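Local coordinates for putative hemin storage protein (Bordetella bronchiseptica, PDB 6AU1), which cleaves deacetylated poly-beta-1,6-N-acetylglucosamine through the glycoside hydrolase domain that forms this chain, an activity that can disrupt bacterial biofilms, at residues 215-220 and 259-264; 263-268 and 282-287; 237-240 and 244-247; 44-49 and 76-81. All coordinates share one frame; numbering follows the deposited sequence.

How the interactions relate
The glycoside hydrolase domain is a TIM barrel; interactions 1, 2 and 4 join a strand, or the loop leading into it, to a helix, and interaction 3 joins two short helical pieces that follow strand 230-235. Interactions 2 and 4 are buried and wholly apolar across their segments: each sets a leucine of a strand against a barrel helix, about 26 Å apart by their centres. Interaction 1 lies near the surface and is ionic; it shares strand 262-266 with interaction 2. Interaction 3 is also buried, with direct packing around a serine hydroxyl and a polar link that runs through a water. It touches interaction 2 through Val-240, whereas interaction 4 lies on the opposite side of the chain's centre.

Interaction 1 (215-220 and 259-264); sequences HLRHIV and SYDFVA
Arg-217 and Asp-261 face each other as a salt bridge, with NH2 of the arginine 3.2 Å from OD2 of the aspartate. The pairing is one of charge alone. The guanidinium and carboxylate planes stand 78° apart, and the oxygen lies well off the guanidinium plane, where no N-H is aimed at it. The two side chains cross at about a right angle. The arginine gets there by leaving the helix with CG opposite the backbone N (chi1 177°) and running extended from CG to NE, a length that suits it to bridging two backbones whose closest CA atoms, those of Arg-217 and Tyr-260, are still 10.2 Å apart.

In the TIM barrel, helix 195-223 packs outside the strands and leads into strand 230-235, while Asp-261 sits just ahead of the neighbouring parallel strand 262-266. The salt bridge therefore reaches over the entry to strand 230-235, and the start of that strand and the residue just before it supply the directed bonds. OD2 of Asp-261 accepts a hydrogen bond from the backbone N of Val-231, and NH2 of Arg-217 donates to the carbonyl of Met-229. Beside the pair, the Tyr-260 side chain packs against Ile-210 and Met-214 of the same helix, and its hydroxyl is hydrogen-bonded to Thr-213 and Arg-233.

Interaction 2 (263-268 and 282-287); sequences VALMAM and RQLVAA. With SO4 (sulfate ion), chain E.
Leu-265 and Leu-284 both send CG opposite the backbone N (chi1 175° and -173°), which drives their branched ends toward each other, tip to tip, across the gap between strand and helix. Their CD2 methyls meet at 3.7 Å. The same CD2 of Leu-284 also rests on CB of Ala-267, 3.6 Å away, so one methyl touches two residues of the 263-268 segment. Leucine suits the helix position because its branch can reach both; alanine suits the other side, where the helix comes close, the CA atoms of Ala-267 and Leu-284 being 7.7 Å apart. Ala-267 and Leu-265 project the same way, while Met-266 between them turns its side chain from the helix. At Met-266 and Ala-267 the chain bends through successive inverse gamma turns, closed by weak backbone bonds.

On the outer side of the helix, a sulfate ion, probably from the crystallisation liquor, is held at the edge of the Arg-282 guanidinium. NE donates to O3 at 2.8 Å, and NH2 to O1 at 3.0 Å in a nearly straight bond of 172°. Gln-283 NE2 adds a weak bond to O4, and Gln-279 NE2 also hydrogen-bonds the ion.

Within the TIM barrel, strand 262-266 lies between parallel strands 230-235 and 297-305, helix 277-290 packs outside it, and helix 238-241 inserts Val-240 against both leucines.

Interaction 3 (237-240 and 244-247); sequences AQPV and VSEA
OE2 of Glu-246 accepts a hydrogen bond from a water at 2.7 Å, and the same water donates to the carbonyl O of Pro-239 at 2.8 Å. One molecule thus spans two acceptors that could not bond to each other directly. The remaining carboxylate oxygen, OE1, forms a salt bridge with Lys-203 of helix 195-223, and OE2 also has a weak bond with Ser-252 OG. Nearer the backbone, the aliphatic parts lie only loosely together, with CB of Pro-239 4.3 Å from CG of Glu-246.

Ser-245 points into the other segment. Its OG, set between the backbone N and the carbonyl carbon (chi1 69°), lies over the peptide joining Gln-238 to Pro-239, 3.2 Å from the CA of Pro-239. The hydroxyl bonds to the carbonyl of Asp-242, within the turn that joins the two pieces. A small side chain fits this tight approach. CG of Gln-238 lies 3.5 Å from the same OG, while the extended amide carries OE1 on to the hydroxyl of Tyr-249.

These short helical pieces belong to the excursion that leaves strand 230-235 of the TIM barrel and returns through strand 262-266. Proline is well placed in the first turn of helix 238-241, where a backbone N-H is not needed.

The 3.2 Å approach of Pro-239 N to Ser-245 OG is packing and not a bond: that nitrogen has no hydrogen and, its lone pair delocalised into the peptide, accepts poorly, while the hydroxyl is bonded to Asp-242. Direct contact here is van der Waals, and the polar link between the segments passes through water.

Interaction 4 (44-49 and 76-81); sequences VYLQAF and NRVAWQ
No flat side chain enters the contact of Leu-46 with Val-78 and Ala-79; the aromatic rings of both segments are turned to other partners. Phe-49 has CG of Gln-47 3.7 Å above one face, displaced toward the rim, and meets Trp-93 edge-to-face. Trp-80, on the outer side of its helix, stacks with His-153.

The contact itself is carried by methyl groups. Leu-46 CD2 lies 3.7 Å from CG1 of Val-78 and also touches CB of Ala-79. The same CD2 sits against the helix backbone at Ala-79 N, 3.8 Å away. The other branch of Leu-46, CD1, approaches the same Val-78 CG1 at 3.9 Å, so the leucine fork straddles that methyl as the two side chains cross obliquely. Val-78 presents CG1 because that branch is opposite the backbone N (chi1 176°). Alanine suits the next position: its small side chain lets the helix come near enough for the leucine to reach the main chain.

Strand 43-47, helix 75-86 and strand 89-94 form a beta-alpha-beta crossover of the TIM barrel. Leu-46 points out toward the helix, also touching Val-12 and Val-90 of the flanking strands, while NE2 of Gln-47, on the other side of the strand, is hydrogen-bonded to Asp-15.

With no polar bond between the segments, strand and helix are joined by hydrophobic burial and dispersion, which depend on shape and closeness more than on exact direction.

Interaction 1 (215-220 and 259-264)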
loop_
_atom_site.group_PDB
_atom_site.type_symbol
_atom_site.label_atom_id
_atom_site.label_comp_id
_atom_site.label_asym_id
_atom_site.label_seq_id
_atom_site.Cartn_x
_atom_site.Cartn_y
_atom_site.Cartn_z
ATOM N N HIS A 215 -8.382 11.178 7.139
ATOM C CA HIS A 215 -9.510 11.845 6.482
ATOM C C HIS A 215 -10.214 10.878 5.527
ATOM O O HIS A 215 -11.443 10.773 5.541
ATOM C CB HIS A 215 -9.024 13.098 5.734
ATOM C CG HIS A 215 -10.045 13.718 4.822
ATOM N ND1 HIS A 215 -11.122 14.443 5.286
ATOM C CD2 HIS A 215 -10.129 13.748 3.468
ATOM C CE1 HIS A 215 -11.834 14.877 4.259
ATOM N NE2 HIS A 215 -11.249 14.473 3.145
ATOM N N LEU A 216 -9.429 10.167 4.719
ATOM C CA LEU A 216 -9.974 9.180 3.777
ATOM C C LEU A 216 -10.678 8.050 4.521
ATOM O O LEU A 216 -11.760 7.606 4.127
ATOM C CB LEU A 216 -8.866 8.615 2.885
ATOM C CG LEU A 216 -8.149 9.676 2.037
ATOM C CD1 LEU A 216 -6.971 9.070 1.300
ATOM C CD2 LEU A 216 -9.146 10.331 1.063
ATOM N N ARG A 217 -10.062 7.580 5.600
ATOM C CA ARG A 217 -10.716 6.588 6.453
ATOM C C ARG A 217 -12.091 7.054 6.922
ATOM O O ARG A 217 -13.066 6.290 6.897
ATOM C CB ARG A 217 -9.846 6.278 7.669
ATOM C CG ARG A 217 -10.506 5.314 8.642
ATOM C CD ARG A 217 -9.809 5.344 9.980
ATOM N NE ARG A 217 -10.002 4.080 10.675
ATOM C CZ ARG A 217 -9.461 3.783 11.849
ATOM N NH1 ARG A 217 -8.695 4.671 12.469
ATOM N NH2 ARG A 217 -9.686 2.595 12.396
ATOM N N HIS A 218 -12.161 8.308 7.357
ATOM C CA HIS A 218 -13.399 8.861 7.905
ATOM C C HIS A 218 -14.487 8.883 6.830
ATOM O O HIS A 218 -15.652 8.573 7.092
ATOM C CB HIS A 218 -13.158 10.268 8.467
ATOM C CG HIS A 218 -14.368 10.885 9.098
ATOM N ND1 HIS A 218 -15.037 11.953 8.539
ATOM C CD2 HIS A 218 -15.036 10.577 10.234
ATOM C CE1 HIS A 218 -16.064 12.278 9.306
ATOM N NE2 HIS A 218 -16.084 11.458 10.341
ATOM N N ILE A 219 -14.098 9.252 5.615
ATOM C CA ILE A 219 -15.037 9.262 4.499
ATOM C C ILE A 219 -15.610 7.872 4.223
ATOM O O ILE A 219 -16.829 7.696 4.113
ATOM C CB ILE A 219 -14.364 9.802 3.235
ATOM C CG1 ILE A 219 -14.189 11.311 3.364
ATOM C CG2 ILE A 219 -15.190 9.465 1.996
ATOM C CD1 ILE A 219 -13.281 11.889 2.339
ATOM N N VAL A 220 -14.731 6.881 4.144
ATOM C CA VAL A 220 -15.159 5.520 3.830
ATOM C C VAL A 220 -15.998 4.922 4.951
ATOM O O VAL A 220 -17.037 4.309 4.696
ATOM C CB VAL A 220 -13.947 4.617 3.541
ATOM C CG1 VAL A 220 -14.367 3.144 3.412
ATOM C CG2 VAL A 220 -13.260 5.077 2.270
ATOM N N SER A 259 -1.045 5.179 14.369
ATOM C CA SER A 259 -2.188 5.649 13.588
ATOM C C SER A 259 -2.949 4.580 12.808
ATOM O O SER A 259 -4.129 4.763 12.507
ATOM C CB SER A 259 -1.721 6.725 12.612
ATOM O OG SER A 259 -0.979 7.729 13.285
ATOM N N TYR A 260 -2.291 3.481 12.460
ATOM C CA TYR A 260 -2.971 2.442 11.683
ATOM C C TYR A 260 -3.232 1.218 12.541
ATOM O O TYR A 260 -2.520 0.968 13.508
ATOM C CB TYR A 260 -2.157 2.061 10.437
ATOM C CG TYR A 260 -1.926 3.254 9.543
ATOM C CD1 TYR A 260 -2.945 3.749 8.749
ATOM C CD2 TYR A 260 -0.697 3.917 9.534
ATOM C CE1 TYR A 260 -2.748 4.856 7.944
ATOM C CE2 TYR A 260 -0.496 5.021 8.747
ATOM C CZ TYR A 260 -1.518 5.492 7.959
ATOM O OH TYR A 260 -1.322 6.605 7.182
ATOM N N ASP A 261 -4.268 0.459 12.196
ATOM C CA ASP A 261 -4.532 -0.772 12.926
ATOM C C ASP A 261 -3.432 -1.780 12.666
ATOM O O ASP A 261 -2.998 -2.490 13.580
ATOM C CB ASP A 261 -5.879 -1.349 12.539
ATOM C CG ASP A 261 -7.011 -0.428 12.893
ATOM O OD1 ASP A 261 -7.282 -0.280 14.100
ATOM O OD2 ASP A 261 -7.616 0.152 11.971
ATOM N N PHE A 262 -2.978 -1.820 11.417
ATOM C CA PHE A 262 -1.872 -2.678 11.023
ATOM C C PHE A 262 -0.904 -1.936 10.137
ATOM O O PHE A 262 -1.298 -1.091 9.328
ATOM C CB PHE A 262 -2.380 -3.924 10.295
ATOM C CG PHE A 262 -3.226 -4.807 11.159
ATOM C CD1 PHE A 262 -2.649 -5.544 12.179
ATOM C CD2 PHE A 262 -4.593 -4.884 10.968
ATOM C CE1 PHE A 262 -3.425 -6.360 12.984
ATOM C CE2 PHE A 262 -5.368 -5.688 11.771
ATOM C CZ PHE A 262 -4.780 -6.424 12.781
ATOM N N VAL A 263 0.372 -2.257 10.303
ATOM C CA VAL A 263 1.422 -1.729 9.442
ATOM C C VAL A 263 1.833 -2.834 8.487
ATOM O O VAL A 263 2.296 -3.890 8.935
ATOM C CB VAL A 263 2.638 -1.262 10.257
ATOM C CG1 VAL A 263 3.773 -0.830 9.325
ATOM C CG2 VAL A 263 2.245 -0.122 11.183
ATOM N N ALA A 264 1.619 -2.617 7.190
ATOM C CA ALA A 264 1.964 -3.619 6.180
ATOM C C ALA A 264 3.398 -3.394 5.720
ATOM O O ALA A 264 3.656 -2.727 4.710
ATOM C CB ALA A 264 1.002 -3.564 4.998
#

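Interaction 2 (263-268 and 282-287)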
loop_
_atom_site.group_PDB
_atom_site.type_symbol
_atom_site.label_atom_id
_atom_site.label_comp_id
_atom_site.label_asym_id
_atom_site.label_seq_id
_atom_site.Cartn_x
_atom_site.Cartn_y
_atom_site.Cartn_z
ATOM N N VAL A 263 0.372 -2.257 10.303
ATOM C CA VAL A 263 1.422 -1.729 9.442
ATOM C C VAL A 263 1.833 -2.834 8.487
ATOM O O VAL A 263 2.296 -3.890 8.935
ATOM C CB VAL A 263 2.638 -1.262 10.257
ATOM C CG1 VAL A 263 3.773 -0.830 9.325
ATOM C CG2 VAL A 263 2.245 -0.122 11.183
ATOM N N ALA A 264 1.619 -2.617 7.190
ATOM C CA ALA A 264 1.964 -3.619 6.180
ATOM C C ALA A 264 3.398 -3.394 5.720
ATOM O O ALA A 264 3.656 -2.727 4.710
ATOM C CB ALA A 264 1.002 -3.564 4.998
ATOM N N LEU A 265 4.329 -3.970 6.464
ATOM C CA LEU A 265 5.747 -3.711 6.246
ATOM C C LEU A 265 6.269 -4.559 5.096
ATOM O O LEU A 265 6.106 -5.779 5.099
ATOM C CB LEU A 265 6.524 -4.000 7.533
ATOM C CG LEU A 265 8.044 -3.907 7.480
ATOM C CD1 LEU A 265 8.497 -2.520 7.066
ATOM C CD2 LEU A 265 8.616 -4.256 8.858
ATOM N N MET A 266 6.881 -3.918 4.106
ATOM C CA MET A 266 7.305 -4.644 2.919
ATOM C C MET A 266 8.646 -5.338 3.184
ATOM O O MET A 266 9.730 -4.802 2.940
ATOM C CB MET A 266 7.323 -3.691 1.715
ATOM C CG MET A 266 5.882 -3.229 1.419
ATOM S SD MET A 266 5.639 -2.082 0.056
ATOM C CE MET A 266 6.505 -0.655 0.690
ATOM N N ALA A 267 8.529 -6.550 3.724
ATOM C CA ALA A 267 9.669 -7.341 4.194
ATOM C C ALA A 267 10.202 -8.164 3.032
ATOM O O ALA A 267 10.000 -9.379 2.961
ATOM C CB ALA A 267 9.243 -8.236 5.358
ATOM N N MET A 268 10.856 -7.471 2.109
ATOM C CA MET A 268 11.164 -8.014 0.795
ATOM C C MET A 268 12.633 -7.807 0.436
ATOM O O MET A 268 12.970 -6.894 -0.337
ATOM C CB MET A 268 10.253 -7.361 -0.247
ATOM C CG MET A 268 8.758 -7.593 0.027
ATOM S SD MET A 268 7.705 -6.747 -1.171
ATOM C CE MET A 268 6.060 -7.256 -0.642
ATOM N N ARG A 282 16.248 -10.822 9.953
ATOM C CA ARG A 282 16.516 -10.807 11.386
ATOM C C ARG A 282 16.627 -9.365 11.904
ATOM O O ARG A 282 16.019 -9.009 12.915
ATOM C CB ARG A 282 17.791 -11.608 11.683
ATOM C CG ARG A 282 17.944 -12.060 13.107
ATOM C CD ARG A 282 18.874 -13.279 13.203
ATOM N NE ARG A 282 20.152 -13.092 12.512
ATOM C CZ ARG A 282 20.538 -13.781 11.440
ATOM N NH1 ARG A 282 19.747 -14.711 10.921
ATOM N NH2 ARG A 282 21.721 -13.546 10.886
ATOM N N GLN A 283 17.379 -8.529 11.190
ATOM C CA GLN A 283 17.528 -7.129 11.578
ATOM C C GLN A 283 16.215 -6.353 11.470
ATOM O O GLN A 283 15.939 -5.484 12.302
ATOM C CB GLN A 283 18.606 -6.449 10.729
ATOM C CG GLN A 283 20.004 -6.921 11.060
ATOM C CD GLN A 283 21.041 -6.418 10.076
ATOM O OE1 GLN A 283 20.704 -5.853 9.036
ATOM N NE2 GLN A 283 22.312 -6.634 10.392
ATOM N N LEU A 284 15.417 -6.653 10.447
ATOM C CA LEU A 284 14.135 -5.967 10.284
ATOM C C LEU A 284 13.209 -6.278 11.460
ATOM O O LEU A 284 12.607 -5.375 12.040
ATOM C CB LEU A 284 13.463 -6.356 8.962
ATOM C CG LEU A 284 12.194 -5.562 8.607
ATOM C CD1 LEU A 284 12.539 -4.137 8.204
ATOM C CD2 LEU A 284 11.437 -6.266 7.501
ATOM N N VAL A 285 13.113 -7.555 11.819
ATOM C CA VAL A 285 12.281 -7.964 12.951
ATOM C C VAL A 285 12.761 -7.320 14.256
ATOM O O VAL A 285 11.953 -6.827 15.045
ATOM C CB VAL A 285 12.264 -9.504 13.103
ATOM C CG1 VAL A 285 11.557 -9.906 14.375
ATOM C CG2 VAL A 285 11.574 -10.128 11.894
ATOM N N ALA A 286 14.075 -7.306 14.467
ATOM C CA ALA A 286 14.649 -6.701 15.666
ATOM C C ALA A 286 14.280 -5.227 15.756
ATOM O O ALA A 286 13.976 -4.718 16.837
ATOM C CB ALA A 286 16.158 -6.868 15.682
ATOM N N ALA A 287 14.314 -4.544 14.613
ATOM C CA ALA A 287 13.976 -3.124 14.570
ATOM C C ALA A 287 12.522 -2.897 14.957
ATOM O O ALA A 287 12.211 -1.978 15.715
ATOM C CB ALA A 287 14.253 -2.542 13.180
HETATM S S SO4 E . 22.727 -10.421 13.139
HETATM O O1 SO4 E . 23.288 -11.351 12.162
HETATM O O2 SO4 E . 23.427 -10.570 14.409
HETATM O O3 SO4 E . 21.311 -10.717 13.335
HETATM O O4 SO4 E . 22.872 -9.048 12.660
#

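Interaction 3 (237-240 and 244-247)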
loop_
_atom_site.group_PDB
_atom_site.type_symbol
_atom_site.label_atom_id
_atom_site.label_comp_id
_atom_site.label_asym_id
_atom_site.label_seq_id
_atom_site.Cartn_x
_atom_site.Cartn_y
_atom_site.Cartn_z
ATOM N N ALA A 237 10.869 -0.750 3.998
ATOM C CA ALA A 237 11.803 -1.262 4.999
ATOM C C ALA A 237 12.903 -0.269 5.368
ATOM O O ALA A 237 13.390 -0.295 6.495
ATOM C CB ALA A 237 12.429 -2.556 4.515
ATOM N N GLN A 238 13.329 0.585 4.437
ATOM C CA GLN A 238 14.477 1.445 4.753
ATOM C C GLN A 238 14.211 2.381 5.962
ATOM O O GLN A 238 15.071 2.499 6.839
ATOM C CB GLN A 238 14.914 2.249 3.510
ATOM C CG GLN A 238 16.285 2.879 3.628
ATOM C CD GLN A 238 16.773 3.533 2.333
ATOM O OE1 GLN A 238 16.231 3.296 1.249
ATOM N NE2 GLN A 238 17.811 4.361 2.448
ATOM N N PRO A 239 13.025 3.025 6.035
ATOM C CA PRO A 239 12.764 3.833 7.240
ATOM C C PRO A 239 12.763 3.049 8.562
ATOM O O PRO A 239 12.913 3.649 9.622
ATOM C CB PRO A 239 11.370 4.420 6.976
ATOM C CG PRO A 239 11.235 4.434 5.497
ATOM C CD PRO A 239 11.978 3.222 5.005
ATOM N N VAL A 240 12.587 1.732 8.501
ATOM C CA VAL A 240 12.655 0.895 9.695
ATOM C C VAL A 240 14.108 0.530 10.019
ATOM O O VAL A 240 14.562 0.672 11.157
ATOM C CB VAL A 240 11.821 -0.379 9.508
ATOM C CG1 VAL A 240 11.880 -1.262 10.769
ATOM C CG2 VAL A 240 10.385 -0.012 9.144
ATOM N N VAL A 244 16.957 7.447 9.770
ATOM C CA VAL A 244 17.299 8.745 9.192
ATOM C C VAL A 244 16.588 8.914 7.841
ATOM O O VAL A 244 16.234 10.032 7.453
ATOM C CB VAL A 244 18.814 8.928 9.002
ATOM C CG1 VAL A 244 19.356 7.924 8.013
ATOM C CG2 VAL A 244 19.117 10.339 8.523
ATOM N N SER A 245 16.357 7.797 7.154
ATOM C CA SER A 245 15.758 7.805 5.816
ATOM C C SER A 245 14.289 8.207 5.816
ATOM O O SER A 245 13.706 8.390 4.748
ATOM C CB SER A 245 15.910 6.435 5.147
ATOM O OG SER A 245 15.106 5.446 5.772
ATOM N N GLU A 246 13.688 8.352 7.000
ATOM C CA GLU A 246 12.360 8.969 7.100
ATOM C C GLU A 246 12.304 10.273 6.325
ATOM O O GLU A 246 11.289 10.601 5.714
ATOM C CB GLU A 246 11.986 9.243 8.556
ATOM C CG GLU A 246 11.688 7.986 9.361
ATOM C CD GLU A 246 11.323 8.302 10.795
ATOM O OE1 GLU A 246 11.093 9.494 11.099
ATOM O OE2 GLU A 246 11.259 7.359 11.613
ATOM N N ALA A 247 13.407 11.017 6.353
ATOM C CA ALA A 247 13.470 12.312 5.686
ATOM C C ALA A 247 13.261 12.245 4.170
ATOM O O ALA A 247 12.835 13.235 3.579
ATOM C CB ALA A 247 14.801 12.994 5.990
HETATM O O HOH W 1 10.905 4.762 11.220
#

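Interaction 4 (44-49 and 76-81)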
loop_
_atom_site.group_PDB
_atom_site.type_symbol
_atom_site.label_atom_id
_atom_site.label_comp_id
_atom_site.label_asym_id
_atom_site.label_seq_id
_atom_site.Cartn_x
_atom_site.Cartn_y
_atom_site.Cartn_z
ATOM N N VAL A 44 -7.743 -10.890 2.611
ATOM C CA VAL A 44 -7.158 -10.602 1.303
ATOM C C VAL A 44 -7.093 -9.096 1.107
ATOM O O VAL A 44 -8.088 -8.390 1.303
ATOM C CB VAL A 44 -7.962 -11.253 0.159
ATOM C CG1 VAL A 44 -7.505 -10.711 -1.219
ATOM C CG2 VAL A 44 -7.818 -12.761 0.242
ATOM N N TYR A 45 -5.911 -8.603 0.741
ATOM C CA TYR A 45 -5.743 -7.203 0.388
ATOM C C TYR A 45 -5.968 -7.083 -1.114
ATOM O O TYR A 45 -5.130 -7.521 -1.891
ATOM C CB TYR A 45 -4.342 -6.703 0.754
ATOM C CG TYR A 45 -4.049 -6.632 2.243
ATOM C CD1 TYR A 45 -5.042 -6.845 3.191
ATOM C CD2 TYR A 45 -2.775 -6.297 2.691
ATOM C CE1 TYR A 45 -4.753 -6.764 4.560
ATOM C CE2 TYR A 45 -2.483 -6.208 4.039
ATOM C CZ TYR A 45 -3.471 -6.433 4.966
ATOM O OH TYR A 45 -3.164 -6.336 6.309
ATOM N N LEU A 46 -7.104 -6.518 -1.509
ATOM C CA LEU A 46 -7.567 -6.647 -2.883
ATOM C C LEU A 46 -7.412 -5.337 -3.679
ATOM O O LEU A 46 -7.993 -4.313 -3.330
ATOM C CB LEU A 46 -9.033 -7.112 -2.883
ATOM C CG LEU A 46 -9.589 -7.454 -4.264
ATOM C CD1 LEU A 46 -8.854 -8.672 -4.831
ATOM C CD2 LEU A 46 -11.092 -7.742 -4.151
ATOM N N GLN A 47 -6.621 -5.393 -4.748
ATOM C CA GLN A 47 -6.379 -4.240 -5.623
ATOM C C GLN A 47 -7.680 -3.646 -6.157
ATOM O O GLN A 47 -8.479 -4.364 -6.761
ATOM C CB GLN A 47 -5.499 -4.674 -6.794
ATOM C CG GLN A 47 -4.825 -3.531 -7.556
ATOM C CD GLN A 47 -4.163 -4.021 -8.834
ATOM O OE1 GLN A 47 -4.523 -5.066 -9.368
ATOM N NE2 GLN A 47 -3.205 -3.251 -9.345
ATOM N N ALA A 48 -7.890 -2.342 -5.960
ATOM C CA ALA A 48 -9.117 -1.707 -6.445
ATOM C C ALA A 48 -8.845 -0.801 -7.648
ATOM O O ALA A 48 -9.778 -0.244 -8.242
ATOM C CB ALA A 48 -9.787 -0.910 -5.310
ATOM N N PHE A 49 -7.561 -0.670 -7.985
ATOM C CA PHE A 49 -7.082 0.187 -9.084
ATOM C C PHE A 49 -6.365 -0.658 -10.140
ATOM O O PHE A 49 -5.949 -1.782 -9.856
ATOM C CB PHE A 49 -6.132 1.267 -8.533
ATOM C CG PHE A 49 -4.871 0.711 -7.914
ATOM C CD1 PHE A 49 -4.888 0.173 -6.631
ATOM C CD2 PHE A 49 -3.671 0.723 -8.620
ATOM C CE1 PHE A 49 -3.727 -0.337 -6.045
ATOM C CE2 PHE A 49 -2.511 0.211 -8.056
ATOM C CZ PHE A 49 -2.536 -0.323 -6.759
ATOM N N ASN A 76 -16.122 -4.924 -6.732
ATOM C CA ASN A 76 -17.259 -5.316 -5.903
ATOM C C ASN A 76 -17.520 -6.822 -5.983
ATOM O O ASN A 76 -17.761 -7.474 -4.962
ATOM C CB ASN A 76 -18.532 -4.539 -6.294
ATOM C CG ASN A 76 -19.075 -4.930 -7.669
ATOM O OD1 ASN A 76 -18.340 -4.938 -8.660
ATOM N ND2 ASN A 76 -20.374 -5.271 -7.729
ATOM N N ARG A 77 -17.465 -7.390 -7.182
ATOM C CA ARG A 77 -17.861 -8.793 -7.299
ATOM C C ARG A 77 -16.765 -9.742 -6.789
ATOM O O ARG A 77 -17.071 -10.782 -6.219
ATOM C CB ARG A 77 -18.269 -9.125 -8.736
ATOM C CG ARG A 77 -17.138 -9.214 -9.731
ATOM C CD ARG A 77 -17.629 -8.803 -11.134
ATOM N NE ARG A 77 -18.945 -9.354 -11.492
ATOM C CZ ARG A 77 -19.140 -10.489 -12.160
ATOM N NH1 ARG A 77 -18.105 -11.227 -12.542
ATOM N NH2 ARG A 77 -20.376 -10.889 -12.452
ATOM N N VAL A 78 -15.500 -9.360 -6.926
ATOM C CA VAL A 78 -14.422 -10.191 -6.390
ATOM C C VAL A 78 -14.428 -10.110 -4.870
ATOM O O VAL A 78 -14.250 -11.122 -4.188
ATOM C CB VAL A 78 -13.060 -9.782 -6.955
ATOM C CG1 VAL A 78 -11.935 -10.598 -6.322
ATOM C CG2 VAL A 78 -13.074 -9.960 -8.486
ATOM N N ALA A 79 -14.675 -8.919 -4.339
ATOM C CA ALA A 79 -14.769 -8.758 -2.889
ATOM C C ALA A 79 -15.915 -9.601 -2.328
ATOM O O ALA A 79 -15.742 -10.311 -1.334
ATOM C CB ALA A 79 -14.959 -7.290 -2.524
ATOM N N TRP A 80 -17.085 -9.546 -2.965
ATOM C CA TRP A 80 -18.210 -10.335 -2.455
ATOM C C TRP A 80 -17.926 -11.839 -2.525
ATOM O O TRP A 80 -18.288 -12.593 -1.615
ATOM C CB TRP A 80 -19.511 -10.015 -3.224
ATOM C CG TRP A 80 -20.305 -8.868 -2.634
ATOM C CD1 TRP A 80 -20.706 -7.722 -3.275
ATOM C CD2 TRP A 80 -20.769 -8.752 -1.281
ATOM N NE1 TRP A 80 -21.409 -6.913 -2.404
ATOM C CE2 TRP A 80 -21.457 -7.522 -1.176
ATOM C CE3 TRP A 80 -20.686 -9.577 -0.153
ATOM C CZ2 TRP A 80 -22.047 -7.097 0.013
ATOM C CZ3 TRP A 80 -21.268 -9.149 1.024
ATOM C CH2 TRP A 80 -21.942 -7.923 1.097
ATOM N N GLN A 81 -17.288 -12.288 -3.603
ATOM C CA GLN A 81 -17.054 -13.722 -3.740
ATOM C C GLN A 81 -15.996 -14.202 -2.759
ATOM O O GLN A 81 -16.124 -15.295 -2.213
ATOM C CB GLN A 81 -16.658 -14.087 -5.166
ATOM C CG GLN A 81 -17.799 -13.891 -6.150
ATOM C CD GLN A 81 -17.761 -14.865 -7.304
ATOM O OE1 GLN A 81 -17.173 -15.942 -7.208
ATOM N NE2 GLN A 81 -18.393 -14.491 -8.411
#